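Local coordinates for protein putative polyketide synthase (Brevibacillus brevis, PDB 5HU7) that probably dehydrates beta-hydroxyacyl intermediates during polyketide assembly, as the dehydratase domain of a trans-AT polyketide synthase, at residues G107-K112 / V132-F137; I77-V82 / E245-Y250; I11-L16 / A59-K64. All blocks are in the same frame, centred on the assembly; numbering follows the deposited sequence.

Contact 1. Residues G107-K112 / V132-F137; sequences GELAYK and VEFTSF
The F134 ring takes the CD1 methyl of L109 on a slant near its CE2 and CZ carbons, F134 CE2 lying 3.6 Å from L109 CD1. The Y111 ring is also met obliquely, by the CG2 branch of V132, with V132 CG2 3.9 Å from Y111 CD2 and the two side chains crossing at about a right angle. These strands, 108-115 and 125-135, form a beta hairpin in the sheet of a hot-dog fold, and Y111, V132 and F134 pack against helix 52-65, which the sheet wraps: Y111 rests on A59, V132 and F134 on V63. The first torsion of Y111 (chi1 77°) puts its ring in the crowded position between backbone N and carbonyl carbon, which brings the ring carbon CD2 beside V132 CG2. L109 also packs on L23 of the second subunit.

The two strands run antiparallel but twisted, their directions 143° apart, and a single bridge joins the segments. L109 and V132 make an antiparallel hydrogen-bonded pair, from L109 N to V132 O at 2.9 Å and from V132 N to L109 O at 2.8 Å. Beyond E133, strand 125-135 parts from 107-112.

The acidic pair E108 and E133 lies by the splayed end, E108 OE2 standing 4.7 Å from E133 OE2. The likeness of charge is probably eased by R78 of strand 76-84, which makes a salt bridge to E133 OE2. G107 O touches the aliphatic part of E133, 3.5 Å from E133 CG. V132 O, already holding L109 N, also takes a CA-H...O contact, with E108 CA 3.5 Å from V132 O.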
ATOM      1  N   GLY A 107     -13.904   5.361 -18.692  1.00 55.18           N
ATOM      2  CA  GLY A 107     -14.406   4.170 -17.992  1.00 53.54           C
ATOM      3  C   GLY A 107     -13.474   2.984 -18.189  1.00 58.71           C
ATOM      4  O   GLY A 107     -13.906   1.835 -18.110  1.00 58.63           O
ATOM      5  N   GLU A 108     -12.190   3.233 -18.434  1.00 56.09           N
ATOM      6  CA  GLU A 108     -11.273   2.159 -18.710  1.00 57.22           C
ATOM      7  C   GLU A 108      -9.858   2.410 -18.177  1.00 59.04           C
ATOM      8  O   GLU A 108      -9.336   3.520 -18.236  1.00 57.55           O
ATOM      9  CB  GLU A 108     -11.295   1.883 -20.217  1.00 59.63           C
ATOM     10  CG  GLU A 108     -10.323   0.813 -20.685  1.00 74.98           C
ATOM     11  CD  GLU A 108     -10.697   0.307 -22.063  1.00 96.83           C
ATOM     12  OE1 GLU A 108     -11.001   1.175 -22.915  1.00 77.59           O
ATOM     13  OE2 GLU A 108     -10.786  -0.933 -22.263  1.00 88.28           O
ATOM     14  N   LEU A 109      -9.273   1.369 -17.582  1.00 55.50           N
ATOM     15  CA  LEU A 109      -7.938   1.428 -17.025  1.00 55.09           C
ATOM     16  C   LEU A 109      -7.067   0.473 -17.773  1.00 55.74           C
ATOM     17  O   LEU A 109      -7.556  -0.526 -18.259  1.00 52.98           O
ATOM     18  CB  LEU A 109      -7.949   0.950 -15.587  1.00 55.93           C
ATOM     19  CG  LEU A 109      -8.775   1.719 -14.637  1.00 63.86           C
ATOM     20  CD1 LEU A 109      -9.114   0.879 -13.435  1.00 65.58           C
ATOM     21  CD2 LEU A 109      -8.092   3.026 -14.272  1.00 66.27           C
ATOM     22  N   ALA A 110      -5.762   0.720 -17.747  1.00 52.84           N
ATOM     23  CA  ALA A 110      -4.776  -0.190 -18.306  1.00 50.72           C
ATOM     24  C   ALA A 110      -3.947  -0.745 -17.171  1.00 54.92           C
ATOM     25  O   ALA A 110      -3.743  -0.090 -16.151  1.00 53.10           O
ATOM     26  CB  ALA A 110      -3.901   0.548 -19.293  1.00 51.57           C
ATOM     27  N   TYR A 111      -3.494  -1.976 -17.314  1.00 54.45           N
ATOM     28  CA  TYR A 111      -2.591  -2.533 -16.309  1.00 53.24           C
ATOM     29  C   TYR A 111      -1.389  -3.157 -16.959  1.00 55.37           C
ATOM     30  O   TYR A 111      -1.443  -3.563 -18.116  1.00 52.18           O
ATOM     31  CB  TYR A 111      -3.283  -3.525 -15.367  1.00 54.32           C
ATOM     32  CG  TYR A 111      -3.530  -4.890 -15.955  1.00 53.14           C
ATOM     33  CD1 TYR A 111      -2.547  -5.863 -15.933  1.00 54.59           C
ATOM     34  CD2 TYR A 111      -4.748  -5.209 -16.537  1.00 54.28           C
ATOM     35  CE1 TYR A 111      -2.722  -7.079 -16.585  1.00 54.43           C
ATOM     36  CE2 TYR A 111      -4.951  -6.439 -17.170  1.00 55.73           C
ATOM     37  CZ  TYR A 111      -3.950  -7.385 -17.159  1.00 61.25           C
ATOM     38  OH  TYR A 111      -4.180  -8.586 -17.771  1.00 69.34           O
ATOM     39  N   LYS A 112      -0.295  -3.245 -16.203  1.00 55.31           N
ATOM     40  CA  LYS A 112       0.920  -3.923 -16.637  1.00 53.83           C
ATOM     41  C   LYS A 112       1.507  -4.658 -15.486  1.00 54.64           C
ATOM     42  O   LYS A 112       1.703  -4.071 -14.434  1.00 55.05           O
ATOM     43  CB  LYS A 112       1.988  -2.966 -17.137  1.00 57.24           C
ATOM     44  CG  LYS A 112       1.647  -2.232 -18.394  1.00 71.41           C
ATOM     45  CD  LYS A 112       2.918  -1.777 -19.133  1.00 83.25           C
ATOM     46  CE  LYS A 112       3.061  -0.292 -19.256  1.00 83.98           C
ATOM     47  NZ  LYS A 112       2.251   0.247 -20.351  1.00 68.66           N
ATOM     48  N   VAL A 132      -9.109  -2.879 -18.338  1.00 54.39           N
ATOM     49  CA  VAL A 132     -10.160  -3.221 -17.377  1.00 53.95           C
ATOM     50  C   VAL A 132     -11.270  -2.185 -17.290  1.00 55.86           C
ATOM     51  O   VAL A 132     -10.988  -1.003 -17.267  1.00 55.68           O
ATOM     52  CB  VAL A 132      -9.575  -3.516 -15.983  1.00 59.14           C
ATOM     53  CG1 VAL A 132     -10.686  -3.801 -14.967  1.00 59.93           C
ATOM     54  CG2 VAL A 132      -8.613  -4.679 -16.071  1.00 58.66           C
ATOM     55  N   GLU A 133     -12.541  -2.662 -17.207  1.00 52.89           N
ATOM     56  CA  GLU A 133     -13.741  -1.848 -16.983  1.00 52.41           C
ATOM     57  C   GLU A 133     -14.525  -2.399 -15.818  1.00 56.99           C
ATOM     58  O   GLU A 133     -14.579  -3.616 -15.586  1.00 57.21           O
ATOM     59  CB  GLU A 133     -14.682  -1.839 -18.180  1.00 53.63           C
ATOM     60  CG  GLU A 133     -14.044  -1.338 -19.467  1.00 57.16           C
ATOM     61  CD  GLU A 133     -14.871  -1.706 -20.674  1.00 72.04           C
ATOM     62  OE1 GLU A 133     -15.605  -0.837 -21.199  1.00 84.61           O
ATOM     63  OE2 GLU A 133     -14.848  -2.900 -21.038  1.00 70.43           O
ATOM     64  N   PHE A 134     -15.156  -1.495 -15.115  1.00 57.48           N
ATOM     65  CA  PHE A 134     -16.072  -1.734 -14.009  1.00 59.88           C
ATOM     66  C   PHE A 134     -17.428  -1.525 -14.560  1.00 62.28           C
ATOM     67  O   PHE A 134     -17.695  -0.485 -15.144  1.00 63.18           O
ATOM     68  CB  PHE A 134     -15.839  -0.726 -12.899  1.00 64.40           C
ATOM     69  CG  PHE A 134     -14.470  -0.895 -12.302  1.00 66.17           C
ATOM     70  CD1 PHE A 134     -14.163  -2.017 -11.538  1.00 69.65           C
ATOM     71  CD2 PHE A 134     -13.513   0.086 -12.445  1.00 69.99           C
ATOM     72  CE1 PHE A 134     -12.902  -2.169 -10.979  1.00 70.58           C
ATOM     73  CE2 PHE A 134     -12.254  -0.068 -11.890  1.00 74.13           C
ATOM     74  CZ  PHE A 134     -11.952  -1.201 -11.173  1.00 71.72           C
ATOM     75  N   THR A 135     -18.271  -2.520 -14.454  1.00 60.70           N
ATOM     76  CA  THR A 135     -19.598  -2.460 -15.013  1.00 61.82           C
ATOM     77  C   THR A 135     -20.564  -3.293 -14.206  1.00 66.10           C
ATOM     78  O   THR A 135     -20.148  -4.221 -13.522  1.00 66.52           O
ATOM     79  CB  THR A 135     -19.521  -2.915 -16.495  1.00 75.14           C
ATOM     80  OG1 THR A 135     -20.776  -2.649 -17.143  1.00 84.55           O
ATOM     81  CG2 THR A 135     -19.119  -4.378 -16.645  1.00 67.03           C
ATOM     82  N   SER A 136     -21.857  -2.989 -14.340  1.00 62.66           N
ATOM     83  CA  SER A 136     -22.924  -3.698 -13.683  1.00 64.61           C
ATOM     84  C   SER A 136     -23.497  -4.638 -14.705  1.00 69.03           C
ATOM     85  O   SER A 136     -24.106  -4.190 -15.664  1.00 69.19           O
ATOM     86  CB  SER A 136     -23.990  -2.743 -13.155  1.00 70.15           C
ATOM     87  OG  SER A 136     -23.349  -1.720 -12.413  1.00 83.76           O
ATOM     88  N   PHE A 137     -23.265  -5.945 -14.529  1.00 66.37           N
ATOM     89  CA  PHE A 137     -23.808  -6.932 -15.456  1.00 65.03           C
ATOM     90  C   PHE A 137     -25.303  -7.082 -15.236  1.00 73.53           C
ATOM     91  O   PHE A 137     -25.725  -7.651 -14.248  1.00 79.85           O
ATOM     92  CB  PHE A 137     -23.077  -8.267 -15.371  1.00 62.11           C
ATOM     93  CG  PHE A 137     -21.645  -8.150 -15.839  1.00 59.82           C
ATOM     94  CD1 PHE A 137     -21.345  -8.065 -17.188  1.00 59.52           C
ATOM     95  CD2 PHE A 137     -20.597  -8.195 -14.933  1.00 60.10           C
ATOM     96  CE1 PHE A 137     -20.044  -7.969 -17.623  1.00 59.37           C
ATOM     97  CE2 PHE A 137     -19.284  -8.139 -15.370  1.00 61.51           C
ATOM     98  CZ  PHE A 137     -19.011  -7.999 -16.715  1.00 58.54           C
TER

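Contact 2. Residues I77-V82 / E245-Y250; sequences IRMSHV and EELEIY
R78 reaches along E248, the two side chains side by side, and grips one oxygen with two nitrogens: R78 NE lies 2.9 Å and R78 NH2 3.2 Å from E248 OE2. The oxygen lies near the guanidinium plane; NE meets it on the anti side, whereas NH2 comes from above the carboxylate plane, the two groups being turned 60° apart. A bend at chi3 (-67°) brings the guanidinium round to this oxygen. E246 OE2 adds a long salt bridge to R78 NE, while NH1 turns to E133. The second carboxylate oxygen of E248 is satisfied too, Y250 OH donating to E248 OE1 at 2.7 Å.

Backbone groups pair off along the strands. M79 and L247 exchange bonds, M79 N to L247 O at 2.8 Å and L247 N to M79 O at 2.8 Å. I249 N reaches I77 O at 3.0 Å, with only a weak return bond, and H81 N donates to E245 O. On the M79 side, M79 SD touches L247 CD2. E245 and E246 both face R292 in a classic beta bulge. The pairing joins strand 76-84 to 241-249, consistent with the seam between the two hot-dog units of a double hot-dog dehydratase.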
ATOM      1  N   ILE A  77     -16.489  -6.885 -13.223  1.00 62.33           N
ATOM      2  CA  ILE A  77     -15.252  -6.508 -13.871  1.00 61.18           C
ATOM      3  C   ILE A  77     -15.205  -7.147 -15.241  1.00 61.95           C
ATOM      4  O   ILE A  77     -15.583  -8.306 -15.384  1.00 59.46           O
ATOM      5  CB  ILE A  77     -14.036  -6.970 -13.027  1.00 65.70           C
ATOM      6  CG1 ILE A  77     -13.865  -6.063 -11.801  1.00 68.78           C
ATOM      7  CG2 ILE A  77     -12.745  -7.003 -13.864  1.00 67.15           C
ATOM      8  CD1 ILE A  77     -12.938  -6.608 -10.749  1.00 82.95           C
ATOM      9  N   ARG A  78     -14.699  -6.390 -16.246  1.00 56.54           N
ATOM     10  CA  ARG A  78     -14.438  -6.914 -17.579  1.00 52.95           C
ATOM     11  C   ARG A  78     -12.986  -6.602 -17.904  1.00 57.91           C
ATOM     12  O   ARG A  78     -12.603  -5.437 -17.899  1.00 56.84           O
ATOM     13  CB  ARG A  78     -15.335  -6.320 -18.650  1.00 49.76           C
ATOM     14  CG  ARG A  78     -15.060  -6.936 -20.041  1.00 50.43           C
ATOM     15  CD  ARG A  78     -15.762  -6.244 -21.179  1.00 53.46           C
ATOM     16  NE  ARG A  78     -17.207  -6.417 -21.075  1.00 60.57           N
ATOM     17  CZ  ARG A  78     -18.093  -5.478 -20.753  1.00 68.36           C
ATOM     18  NH1 ARG A  78     -17.703  -4.233 -20.525  1.00 59.68           N
ATOM     19  NH2 ARG A  78     -19.379  -5.777 -20.667  1.00 53.55           N
ATOM     20  N   MET A  79     -12.179  -7.628 -18.168  1.00 56.86           N
ATOM     21  CA  MET A  79     -10.810  -7.448 -18.628  1.00 56.78           C
ATOM     22  C   MET A  79     -10.833  -7.767 -20.123  1.00 56.50           C
ATOM     23  O   MET A  79     -11.469  -8.716 -20.509  1.00 57.31           O
ATOM     24  CB  MET A  79      -9.827  -8.323 -17.892  1.00 60.55           C
ATOM     25  CG  MET A  79      -9.926  -8.201 -16.387  1.00 67.89           C
ATOM     26  SD  MET A  79      -8.800  -9.299 -15.458  1.00 74.10           S
ATOM     27  CE  MET A  79      -7.331  -8.907 -16.179  1.00 71.01           C
ATOM     28  N   SER A  80     -10.220  -6.934 -20.958  1.00 50.71           N
ATOM     29  CA  SER A  80     -10.221  -7.074 -22.420  1.00 49.58           C
ATOM     30  C   SER A  80      -8.797  -6.975 -22.949  1.00 54.33           C
ATOM     31  O   SER A  80      -7.988  -6.297 -22.336  1.00 53.23           O
ATOM     32  CB  SER A  80     -11.022  -5.934 -23.050  1.00 50.99           C
ATOM     33  OG  SER A  80     -12.394  -6.041 -22.749  1.00 64.80           O
ATOM     34  N   HIS A  81      -8.525  -7.600 -24.100  1.00 53.30           N
ATOM     35  CA  HIS A  81      -7.242  -7.516 -24.807  1.00 56.07           C
ATOM     36  C   HIS A  81      -6.049  -7.868 -23.940  1.00 56.08           C
ATOM     37  O   HIS A  81      -5.041  -7.179 -23.958  1.00 55.70           O
ATOM     38  CB  HIS A  81      -7.072  -6.123 -25.417  1.00 59.41           C
ATOM     39  CG  HIS A  81      -8.239  -5.685 -26.236  1.00 66.59           C
ATOM     40  ND1 HIS A  81      -8.689  -6.435 -27.307  1.00 71.01           N
ATOM     41  CD2 HIS A  81      -9.042  -4.600 -26.092  1.00 69.90           C
ATOM     42  CE1 HIS A  81      -9.724  -5.771 -27.805  1.00 71.49           C
ATOM     43  NE2 HIS A  81      -9.989  -4.671 -27.089  1.00 71.17           N
ATOM     44  N   VAL A  82      -6.187  -8.914 -23.147  1.00 52.03           N
ATOM     45  CA  VAL A  82      -5.126  -9.378 -22.249  1.00 50.44           C
ATOM     46  C   VAL A  82      -4.079 -10.152 -23.052  1.00 54.91           C
ATOM     47  O   VAL A  82      -4.418 -10.960 -23.916  1.00 52.15           O
ATOM     48  CB  VAL A  82      -5.689 -10.223 -21.085  1.00 52.54           C
ATOM     49  CG1 VAL A  82      -4.568 -10.759 -20.208  1.00 52.31           C
ATOM     50  CG2 VAL A  82      -6.704  -9.429 -20.251  1.00 52.01           C
ATOM     51  N   GLU A 245      -9.082 -12.394 -25.256  1.00 52.76           N
ATOM     52  CA  GLU A 245      -9.853 -11.280 -25.771  1.00 53.02           C
ATOM     53  C   GLU A 245     -10.759 -10.641 -24.749  1.00 55.86           C
ATOM     54  O   GLU A 245     -10.823  -9.425 -24.705  1.00 55.59           O
ATOM     55  CB  GLU A 245     -10.642 -11.669 -27.033  1.00 56.01           C
ATOM     56  CG  GLU A 245      -9.879 -11.410 -28.321  1.00 79.63           C
ATOM     57  CD  GLU A 245      -9.389  -9.974 -28.477  1.00117.37           C
ATOM     58  OE1 GLU A 245     -10.241  -9.061 -28.603  1.00101.21           O
ATOM     59  OE2 GLU A 245      -8.158  -9.754 -28.359  1.00119.14           O
ATOM     60  N   GLU A 246     -11.449 -11.432 -23.938  1.00 51.73           N
ATOM     61  CA  GLU A 246     -12.363 -10.896 -22.953  1.00 50.19           C
ATOM     62  C   GLU A 246     -12.542 -11.821 -21.799  1.00 54.91           C
ATOM     63  O   GLU A 246     -12.572 -13.030 -21.985  1.00 56.18           O
ATOM     64  CB  GLU A 246     -13.732 -10.604 -23.605  1.00 51.83           C
ATOM     65  CG  GLU A 246     -14.635  -9.685 -22.803  1.00 59.88           C
ATOM     66  CD  GLU A 246     -15.945  -9.398 -23.512  1.00 92.24           C
ATOM     67  OE1 GLU A 246     -16.863 -10.248 -23.427  1.00 84.77           O
ATOM     68  OE2 GLU A 246     -16.040  -8.338 -24.180  1.00 91.55           O
ATOM     69  N   LEU A 247     -12.709 -11.250 -20.619  1.00 51.47           N
ATOM     70  CA  LEU A 247     -12.925 -11.961 -19.378  1.00 52.89           C
ATOM     71  C   LEU A 247     -13.943 -11.165 -18.611  1.00 55.88           C
ATOM     72  O   LEU A 247     -13.696  -9.990 -18.323  1.00 53.34           O
ATOM     73  CB  LEU A 247     -11.607 -12.037 -18.586  1.00 53.73           C
ATOM     74  CG  LEU A 247     -11.651 -12.383 -17.097  1.00 61.54           C
ATOM     75  CD1 LEU A 247     -12.319 -13.685 -16.850  1.00 61.88           C
ATOM     76  CD2 LEU A 247     -10.240 -12.462 -16.524  1.00 69.31           C
ATOM     77  N   GLU A 248     -15.071 -11.794 -18.253  1.00 50.78           N
ATOM     78  CA  GLU A 248     -16.103 -11.152 -17.467  1.00 50.98           C
ATOM     79  C   GLU A 248     -16.230 -11.901 -16.155  1.00 54.91           C
ATOM     80  O   GLU A 248     -16.276 -13.107 -16.169  1.00 55.46           O
ATOM     81  CB  GLU A 248     -17.416 -11.092 -18.258  1.00 53.43           C
ATOM     82  CG  GLU A 248     -17.364 -10.031 -19.351  1.00 54.99           C
ATOM     83  CD  GLU A 248     -18.589  -9.880 -20.222  1.00 65.99           C
ATOM     84  OE1 GLU A 248     -19.531 -10.687 -20.063  1.00 64.92           O
ATOM     85  OE2 GLU A 248     -18.643  -8.913 -21.018  1.00 62.13           O
ATOM     86  N   ILE A 249     -16.194 -11.201 -15.030  1.00 53.55           N
ATOM     87  CA  ILE A 249     -16.337 -11.786 -13.701  1.00 55.64           C
ATOM     88  C   ILE A 249     -17.686 -11.246 -13.180  1.00 61.69           C
ATOM     89  O   ILE A 249     -17.820 -10.044 -12.980  1.00 59.85           O
ATOM     90  CB  ILE A 249     -15.154 -11.431 -12.776  1.00 58.97           C
ATOM     91  CG1 ILE A 249     -13.804 -11.810 -13.420  1.00 58.45           C
ATOM     92  CG2 ILE A 249     -15.318 -12.141 -11.426  1.00 62.69           C
ATOM     93  CD1 ILE A 249     -12.568 -11.269 -12.653  1.00 65.21           C
ATOM     94  N   TYR A 250     -18.681 -12.130 -13.021  1.00 61.09           N
ATOM     95  CA  TYR A 250     -20.059 -11.749 -12.657  1.00 63.24           C
ATOM     96  C   TYR A 250     -20.331 -11.617 -11.160  1.00 76.23           C
ATOM     97  O   TYR A 250     -21.304 -10.971 -10.782  1.00 78.94           O
ATOM     98  CB  TYR A 250     -21.044 -12.725 -13.289  1.00 62.23           C
ATOM     99  CG  TYR A 250     -20.864 -12.799 -14.787  1.00 59.06           C
ATOM    100  CD1 TYR A 250     -21.107 -11.700 -15.589  1.00 61.15           C
ATOM    101  CD2 TYR A 250     -20.346 -13.938 -15.386  1.00 58.96           C
ATOM    102  CE1 TYR A 250     -20.900 -11.747 -16.968  1.00 60.17           C
ATOM    103  CE2 TYR A 250     -20.127 -13.995 -16.754  1.00 58.83           C
ATOM    104  CZ  TYR A 250     -20.432 -12.907 -17.549  1.00 63.10           C
ATOM    105  OH  TYR A 250     -20.218 -12.997 -18.900  1.00 56.36           O
TER

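Contact 3. Residues I11-L16 / A59-K64; sequences ILHPLL and ARAAVK
H13 NE2 and R60 NH2, one from each segment, converge on a single oxygen, E57 OE2, one turn earlier on the helix: the histidine by a hydrogen bond, the arginine by a salt bridge. The two nitrogens do not bond to each other; H13 NE2 sits 3.8 Å from R60 NH2, at the guanidinium edge, with the two planes 54° apart. The contact packs the N-terminal loop before strand 18-19 onto helix 52-65, the helix of the hot-dog fold.

The imidazole is sandwiched. A61 CB stands over the ring centre of H13, 3.7 Å from the centroid and 6° off the normal, a CH-pi contact; P14 CD lies 3.3 Å above the opposite face of H13, toward its rim. With CG anti to the backbone N (chi1 174°), the ring extends from the loop to the helix. Its other nitrogen is held within the type I turn H13 to L16, L15 N donating to H13 ND1 at 2.9 Å. Beside the ring, L16 lays its CD1 against the helix backbone, 3.5 Å from A62 N, and L16 CG meets A61 CB at 4.0 Å.

With an alanine in place of H13, E57 OE2 would probably lose its imidazole partner, L15 N its acceptor, and the A61 methyl the face it rests on. Because H13 ND1 is spent as an acceptor, the ring proton is likely to lie on NE2, directed at E57, so that one carboxylate ties loop and helix together.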
ATOM      1  N   ILE A  11      -0.371  -8.302   4.421  1.00102.99           N
ATOM      2  CA  ILE A  11      -0.423  -8.590   2.970  1.00 96.46           C
ATOM      3  C   ILE A  11      -1.841  -8.299   2.447  1.00 92.73           C
ATOM      4  O   ILE A  11      -2.812  -8.762   3.041  1.00 94.65           O
ATOM      5  CB  ILE A  11       0.065 -10.063   2.753  1.00 99.02           C
ATOM      6  CG1 ILE A  11       1.488 -10.224   3.346  1.00100.09           C
ATOM      7  CG2 ILE A  11       0.006 -10.530   1.294  1.00 97.38           C
ATOM      8  CD1 ILE A  11       2.565  -9.291   2.748  1.00116.20           C
ATOM      9  N   LEU A  12      -1.969  -7.540   1.342  1.00 81.07           N
ATOM     10  CA  LEU A  12      -3.292  -7.182   0.813  1.00 77.48           C
ATOM     11  C   LEU A  12      -4.018  -8.381   0.211  1.00 81.05           C
ATOM     12  O   LEU A  12      -5.233  -8.513   0.351  1.00 82.28           O
ATOM     13  CB  LEU A  12      -3.196  -6.077  -0.261  1.00 74.09           C
ATOM     14  CG  LEU A  12      -2.496  -4.770   0.121  1.00 77.62           C
ATOM     15  CD1 LEU A  12      -2.214  -3.929  -1.104  1.00 74.49           C
ATOM     16  CD2 LEU A  12      -3.312  -3.988   1.117  1.00 77.51           C
ATOM     17  N   HIS A  13      -3.280  -9.233  -0.496  1.00 75.03           N
ATOM     18  CA  HIS A  13      -3.831 -10.369  -1.207  1.00 71.34           C
ATOM     19  C   HIS A  13      -2.685 -11.377  -1.438  1.00 74.78           C
ATOM     20  O   HIS A  13      -1.529 -10.946  -1.501  1.00 73.80           O
ATOM     21  CB  HIS A  13      -4.392  -9.811  -2.533  1.00 68.44           C
ATOM     22  CG  HIS A  13      -4.893 -10.812  -3.519  1.00 67.90           C
ATOM     23  ND1 HIS A  13      -4.021 -11.501  -4.355  1.00 66.88           N
ATOM     24  CD2 HIS A  13      -6.157 -11.184  -3.805  1.00 67.52           C
ATOM     25  CE1 HIS A  13      -4.783 -12.286  -5.094  1.00 64.70           C
ATOM     26  NE2 HIS A  13      -6.076 -12.143  -4.788  1.00 65.53           N
ATOM     27  N   PRO A  14      -2.940 -12.700  -1.604  1.00 72.58           N
ATOM     28  CA  PRO A  14      -1.820 -13.638  -1.837  1.00 71.93           C
ATOM     29  C   PRO A  14      -0.842 -13.234  -2.952  1.00 71.46           C
ATOM     30  O   PRO A  14       0.348 -13.496  -2.856  1.00 68.79           O
ATOM     31  CB  PRO A  14      -2.548 -14.948  -2.173  1.00 73.52           C
ATOM     32  CG  PRO A  14      -3.812 -14.852  -1.424  1.00 78.93           C
ATOM     33  CD  PRO A  14      -4.229 -13.425  -1.558  1.00 73.96           C
ATOM     34  N   LEU A  15      -1.332 -12.546  -3.980  1.00 68.30           N
ATOM     35  CA  LEU A  15      -0.506 -12.119  -5.092  1.00 67.14           C
ATOM     36  C   LEU A  15      -0.161 -10.643  -5.072  1.00 70.17           C
ATOM     37  O   LEU A  15       0.627 -10.251  -5.912  1.00 70.22           O
ATOM     38  CB  LEU A  15      -1.192 -12.507  -6.405  1.00 65.71           C
ATOM     39  CG  LEU A  15      -1.442 -14.000  -6.614  1.00 70.09           C
ATOM     40  CD1 LEU A  15      -1.969 -14.265  -7.990  1.00 68.35           C
ATOM     41  CD2 LEU A  15      -0.175 -14.795  -6.415  1.00 74.55           C
ATOM     42  N   LEU A  16      -0.740  -9.825  -4.168  1.00 66.73           N
ATOM     43  CA  LEU A  16      -0.435  -8.377  -4.055  1.00 66.73           C
ATOM     44  C   LEU A  16       0.003  -8.159  -2.658  1.00 72.60           C
ATOM     45  O   LEU A  16      -0.849  -8.030  -1.792  1.00 74.34           O
ATOM     46  CB  LEU A  16      -1.655  -7.473  -4.225  1.00 66.28           C
ATOM     47  CG  LEU A  16      -2.209  -7.139  -5.533  1.00 68.01           C
ATOM     48  CD1 LEU A  16      -3.116  -5.979  -5.361  1.00 68.10           C
ATOM     49  CD2 LEU A  16      -1.123  -6.825  -6.558  1.00 68.72           C
ATOM     50  N   ALA A  59      -3.790  -9.104 -11.608  1.00 57.62           N
ATOM     51  CA  ALA A  59      -4.321  -7.916 -12.283  1.00 55.92           C
ATOM     52  C   ALA A  59      -5.684  -7.504 -11.735  1.00 58.77           C
ATOM     53  O   ALA A  59      -5.936  -6.314 -11.537  1.00 59.89           O
ATOM     54  CB  ALA A  59      -4.444  -8.201 -13.759  1.00 55.36           C
ATOM     55  N   ARG A  60      -6.548  -8.484 -11.468  1.00 53.77           N
ATOM     56  CA  ARG A  60      -7.880  -8.250 -10.919  1.00 55.07           C
ATOM     57  C   ARG A  60      -7.794  -7.709  -9.504  1.00 63.43           C
ATOM     58  O   ARG A  60      -8.551  -6.821  -9.143  1.00 66.92           O
ATOM     59  CB  ARG A  60      -8.646  -9.580 -10.916  1.00 55.86           C
ATOM     60  CG  ARG A  60     -10.085  -9.475 -10.461  1.00 60.54           C
ATOM     61  CD  ARG A  60     -10.539 -10.785  -9.912  1.00 69.87           C
ATOM     62  NE  ARG A  60      -9.821 -11.155  -8.677  1.00 80.89           N
ATOM     63  CZ  ARG A  60     -10.090 -10.704  -7.452  1.00 92.63           C
ATOM     64  NH1 ARG A  60     -11.077  -9.832  -7.258  1.00 86.13           N
ATOM     65  NH2 ARG A  60      -9.381 -11.126  -6.410  1.00 75.14           N
ATOM     66  N   ALA A  61      -6.930  -8.301  -8.689  1.00 61.05           N
ATOM     67  CA  ALA A  61      -6.722  -7.872  -7.314  1.00 63.04           C
ATOM     68  C   ALA A  61      -6.235  -6.399  -7.262  1.00 68.09           C
ATOM     69  O   ALA A  61      -6.778  -5.628  -6.498  1.00 69.86           O
ATOM     70  CB  ALA A  61      -5.725  -8.796  -6.638  1.00 63.98           C
ATOM     71  N   ALA A  62      -5.304  -5.995  -8.154  1.00 65.36           N
ATOM     72  CA  ALA A  62      -4.778  -4.615  -8.245  1.00 65.99           C
ATOM     73  C   ALA A  62      -5.848  -3.620  -8.593  1.00 70.41           C
ATOM     74  O   ALA A  62      -5.939  -2.568  -7.974  1.00 70.82           O
ATOM     75  CB  ALA A  62      -3.660  -4.544  -9.271  1.00 65.04           C
ATOM     76  N   VAL A  63      -6.618  -3.929  -9.616  1.00 67.22           N
ATOM     77  CA  VAL A  63      -7.732  -3.083 -10.067  1.00 68.79           C
ATOM     78  C   VAL A  63      -8.785  -2.881  -8.955  1.00 70.41           C
ATOM     79  O   VAL A  63      -9.207  -1.758  -8.721  1.00 68.37           O
ATOM     80  CB  VAL A  63      -8.304  -3.700 -11.352  1.00 75.28           C
ATOM     81  CG1 VAL A  63      -9.720  -3.247 -11.622  1.00 77.14           C
ATOM     82  CG2 VAL A  63      -7.394  -3.358 -12.525  1.00 74.55           C
ATOM     83  N   LYS A  64      -9.176  -3.951  -8.266  1.00 69.01           N
ATOM     84  CA  LYS A  64     -10.128  -3.846  -7.161  1.00 71.90           C
ATOM     85  C   LYS A  64      -9.535  -2.982  -6.025  1.00 75.20           C
ATOM     86  O   LYS A  64     -10.265  -2.176  -5.456  1.00 77.91           O
ATOM     87  CB  LYS A  64     -10.530  -5.247  -6.649  1.00 76.69           C
ATOM     88  CG  LYS A  64     -11.810  -5.251  -5.834  1.00102.00           C
ATOM     89  CD  LYS A  64     -12.099  -6.621  -5.209  1.00116.83           C
ATOM     90  CE  LYS A  64     -13.341  -6.618  -4.340  1.00127.05           C
ATOM     91  NZ  LYS A  64     -13.207  -5.730  -3.147  1.00137.96           N
TER

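In the fold
From the N terminus, contact 3 comes first: helix 52-65, at 59-64, comes back to the loop at 11-16, closing before the chain enters strand 76-84. That strand opens contact 2, whose long loop ends only at 245-250, in the second hot-dog region of the chain. Contact 1 is nested inside it, a short hairpin closure between 107-112 and 132-137; no loops cross. Strand 125-135 lies between 108-115 and 76-84, pairing with the first in contact 1 and also with the second, so contacts 1 and 2 share a sheet, their centres about 8 Å apart. Helix 52-65 packs on this sheet: A59 touches both other contacts, R60 contact 2 and V63 contact 1.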